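Local coordinates for protein glycoside hydrolase family 31 (Trueperella pyogenes, PDB 5I0F) that probably hydrolyses cycloalternan, a cyclic glucose oligosaccharide, through a covalent glycosyl-enzyme intermediate, as a family 31 glycoside hydrolase built round a TIM barrel, at residues S535-F540 against A572-R577. Numbering follows the deposited sequence.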
ATOM      1  N   SER A 535      12.637  -4.507  11.838  1.00 18.58           N
ATOM      2  CA  SER A 535      14.035  -4.564  11.486  1.00 18.75           C
ATOM      3  C   SER A 535      14.545  -5.990  11.567  1.00 19.17           C
ATOM      4  O   SER A 535      15.233  -6.371  12.541  1.00 19.60           O
ATOM      5  CB  SER A 535      14.883  -3.652  12.391  1.00 18.93           C
ATOM      6  OG  SER A 535      14.596  -2.279  12.131  1.00 18.48           O
ATOM      7  N   THR A 536      14.219  -6.756  10.533  1.00 18.75           N
ATOM      8  CA  THR A 536      14.561  -8.175  10.441  1.00 19.29           C
ATOM      9  C   THR A 536      15.140  -8.550   9.075  1.00 19.19           C
ATOM     10  O   THR A 536      14.877  -7.871   8.057  1.00 17.93           O
ATOM     11  CB  THR A 536      13.339  -9.069  10.681  1.00 19.85           C
ATOM     12  OG1 THR A 536      12.388  -8.916   9.631  1.00 18.81           O
ATOM     13  CG2 THR A 536      12.688  -8.794  12.041  1.00 20.30           C
ATOM     14  N   TRP A 537      15.865  -9.675   9.045  1.00 19.54           N
ATOM     15  CA  TRP A 537      16.365 -10.217   7.779  1.00 19.77           C
ATOM     16  C   TRP A 537      15.219 -10.628   6.847  1.00 19.88           C
ATOM     17  O   TRP A 537      15.291 -10.393   5.660  1.00 18.68           O
ATOM     18  CB  TRP A 537      17.338 -11.379   7.998  1.00 20.29           C
ATOM     19  CG  TRP A 537      18.565 -10.939   8.703  1.00 20.68           C
ATOM     20  CD1 TRP A 537      18.789 -10.952  10.052  1.00 21.37           C
ATOM     21  CD2 TRP A 537      19.745 -10.394   8.102  1.00 21.25           C
ATOM     22  NE1 TRP A 537      20.051 -10.456  10.329  1.00 21.82           N
ATOM     23  CE2 TRP A 537      20.656 -10.101   9.151  1.00 21.44           C
ATOM     24  CE3 TRP A 537      20.128 -10.128   6.782  1.00 21.13           C
ATOM     25  CZ2 TRP A 537      21.926  -9.565   8.916  1.00 22.17           C
ATOM     26  CZ3 TRP A 537      21.408  -9.595   6.549  1.00 21.96           C
ATOM     27  CH2 TRP A 537      22.280  -9.309   7.616  1.00 21.99           C
ATOM     28  N   GLU A 538      14.159 -11.226   7.393  1.00 20.93           N
ATOM     29  CA  GLU A 538      13.013 -11.614   6.573  1.00 22.51           C
ATOM     30  C   GLU A 538      12.346 -10.397   5.924  1.00 20.67           C
ATOM     31  O   GLU A 538      11.977 -10.448   4.740  1.00 20.23           O
ATOM     32  CB  GLU A 538      11.982 -12.444   7.379  1.00 25.12           C
ATOM     33  CG  GLU A 538      10.815 -12.990   6.541  1.00 28.37           C
ATOM     34  CD  GLU A 538      11.235 -13.666   5.223  1.00 32.18           C
ATOM     35  OE1 GLU A 538      12.209 -14.493   5.213  1.00 35.43           O
ATOM     36  OE2 GLU A 538      10.614 -13.331   4.166  1.00 34.76           O
ATOM     37  N   ALA A 539      12.229  -9.301   6.668  1.00 19.30           N
ATOM     38  CA  ALA A 539      11.651  -8.083   6.109  1.00 18.46           C
ATOM     39  C   ALA A 539      12.516  -7.459   4.992  1.00 18.04           C
ATOM     40  O   ALA A 539      11.985  -6.935   4.008  1.00 17.44           O
ATOM     41  CB  ALA A 539      11.375  -7.075   7.212  1.00 18.11           C
ATOM     42  N   PHE A 540      13.835  -7.521   5.167  1.00 17.92           N
ATOM     43  CA  PHE A 540      14.805  -7.127   4.138  1.00 17.68           C
ATOM     44  C   PHE A 540      14.566  -7.920   2.846  1.00 17.96           C
ATOM     45  O   PHE A 540      14.385  -7.326   1.772  1.00 17.09           O
ATOM     46  CB  PHE A 540      16.228  -7.331   4.730  1.00 18.08           C
ATOM     47  CG  PHE A 540      17.391  -7.005   3.823  1.00 17.73           C
ATOM     48  CD1 PHE A 540      17.279  -6.265   2.658  1.00 17.59           C
ATOM     49  CD2 PHE A 540      18.660  -7.460   4.189  1.00 18.19           C
ATOM     50  CE1 PHE A 540      18.383  -5.976   1.880  1.00 18.13           C
ATOM     51  CE2 PHE A 540      19.784  -7.157   3.415  1.00 18.33           C
ATOM     52  CZ  PHE A 540      19.640  -6.438   2.249  1.00 18.28           C
ATOM     53  N   ALA A 572      23.810  -4.372  13.923  1.00 22.60           N
ATOM     54  CA  ALA A 572      24.778  -3.669  13.061  1.00 22.53           C
ATOM     55  C   ALA A 572      24.879  -4.330  11.687  1.00 22.12           C
ATOM     56  O   ALA A 572      24.919  -3.647  10.683  1.00 22.58           O
ATOM     57  CB  ALA A 572      26.163  -3.619  13.721  1.00 23.00           C
ATOM     58  N   GLU A 573      24.921  -5.658  11.652  1.00 22.24           N
ATOM     59  CA  GLU A 573      25.131  -6.390  10.414  1.00 22.57           C
ATOM     60  C   GLU A 573      23.984  -6.185   9.415  1.00 21.41           C
ATOM     61  O   GLU A 573      24.212  -6.062   8.209  1.00 20.42           O
ATOM     62  CB  GLU A 573      25.314  -7.893  10.699  1.00 23.70           C
ATOM     63  CG  GLU A 573      25.796  -8.668   9.498  1.00 24.89           C
ATOM     64  CD  GLU A 573      25.975 -10.152   9.778  1.00 26.98           C
ATOM     65  OE1 GLU A 573      26.512 -10.840   8.898  1.00 26.99           O
ATOM     66  OE2 GLU A 573      25.531 -10.651  10.852  1.00 28.59           O
ATOM     67  N   LEU A 574      22.761  -6.162   9.933  1.00 20.56           N
ATOM     68  CA  LEU A 574      21.591  -5.902   9.111  1.00 20.14           C
ATOM     69  C   LEU A 574      21.623  -4.495   8.570  1.00 19.70           C
ATOM     70  O   LEU A 574      21.365  -4.279   7.385  1.00 19.87           O
ATOM     71  CB  LEU A 574      20.287  -6.175   9.894  1.00 19.91           C
ATOM     72  CG  LEU A 574      18.983  -5.826   9.174  1.00 19.53           C
ATOM     73  CD1 LEU A 574      18.840  -6.570   7.849  1.00 19.62           C
ATOM     74  CD2 LEU A 574      17.839  -6.120  10.118  1.00 19.47           C
ATOM     75  N   TYR A 575      21.931  -3.525   9.418  1.00 19.62           N
ATOM     76  CA  TYR A 575      22.054  -2.140   8.952  1.00 19.20           C
ATOM     77  C   TYR A 575      23.081  -2.035   7.823  1.00 19.01           C
ATOM     78  O   TYR A 575      22.797  -1.458   6.783  1.00 18.56           O
ATOM     79  CB  TYR A 575      22.406  -1.196  10.079  1.00 19.64           C
ATOM     80  CG  TYR A 575      22.251   0.286   9.734  1.00 20.10           C
ATOM     81  CD1 TYR A 575      21.011   0.918   9.816  1.00 20.17           C
ATOM     82  CD2 TYR A 575      23.342   1.045   9.361  1.00 21.15           C
ATOM     83  CE1 TYR A 575      20.867   2.272   9.536  1.00 20.48           C
ATOM     84  CE2 TYR A 575      23.207   2.406   9.087  1.00 21.54           C
ATOM     85  CZ  TYR A 575      21.977   3.011   9.171  1.00 21.01           C
ATOM     86  OH  TYR A 575      21.867   4.368   8.904  1.00 22.24           O
ATOM     87  N   ALA A 576      24.235  -2.658   8.002  1.00 19.42           N
ATOM     88  CA  ALA A 576      25.266  -2.662   6.967  1.00 19.97           C
ATOM     89  C   ALA A 576      24.811  -3.249   5.654  1.00 19.66           C
ATOM     90  O   ALA A 576      25.034  -2.639   4.603  1.00 19.83           O
ATOM     91  CB  ALA A 576      26.511  -3.382   7.446  1.00 20.48           C
ATOM     92  N   ARG A 577      24.201  -4.435   5.687  1.00 19.66           N
ATOM     93  CA  ARG A 577      23.797  -5.099   4.445  1.00 19.54           C
ATOM     94  C   ARG A 577      22.650  -4.344   3.766  1.00 18.70           C
ATOM     95  O   ARG A 577      22.627  -4.206   2.546  1.00 18.52           O
ATOM     96  CB  ARG A 577      23.380  -6.552   4.681  1.00 19.64           C
ATOM     97  CG  ARG A 577      24.447  -7.485   5.214  1.00 20.44           C
ATOM     98  CD  ARG A 577      25.707  -7.468   4.386  1.00 21.24           C
ATOM     99  NE  ARG A 577      26.578  -8.604   4.668  1.00 21.74           N
ATOM    100  CZ  ARG A 577      27.790  -8.777   4.142  1.00 23.13           C
ATOM    101  NH1 ARG A 577      28.320  -7.887   3.300  1.00 23.29           N
ATOM    102  NH2 ARG A 577      28.488  -9.869   4.462  1.00 24.16           N
TER
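With chi1 at -64°, Trp537 turns its CG anti to its carbonyl carbon, and the indole reaches across to the helix of Leu574; Leu574, its CG anti to the backbone N (chi1 175°), runs the other way across one face of the indole. Leu574 CD1 makes a CH-pi contact over the six-membered ring of Trp537, 3.9 Å from the centroid and 12° off the normal, while Leu574 CB sits 3.9 Å from Trp537 CZ2. At the far end of the indole, Arg577 CG meets the ring at its edge, 3.7 Å from Trp537 CH2, and Glu573 CG packs 4.0 Å from Trp537 CZ2.

The two methyls of Leu574 point to different partners: CD1 is lodged between the Trp537 face and Phe540, 3.8 Å from Phe540 CD2, and CD2 lies 3.6 Å from Ser535 O. Thr536 N-caps the helix, its OG1 accepting from Ala539 N at 3.0 Å. Phe540 continues the apolar seam to Arg577, its CE2 3.9 Å from Arg577 CB. The guanidinium turns off toward the C-terminal domain, NH2 hydrogen-bonding to Val718 O and NH1 to Gly719 O. Trp537 NE1 hydrogen-bonds to Glu571 OE1, just ahead of helix 572-583, fixing the indole's polar edge.

In the TIM barrel, the N-terminal ends of helices 537-551 and 572-583 pack here; they follow barrel strands 527-529 and 558-561, and Trp560 of the latter strand lies nearly parallel to the Phe540 ring.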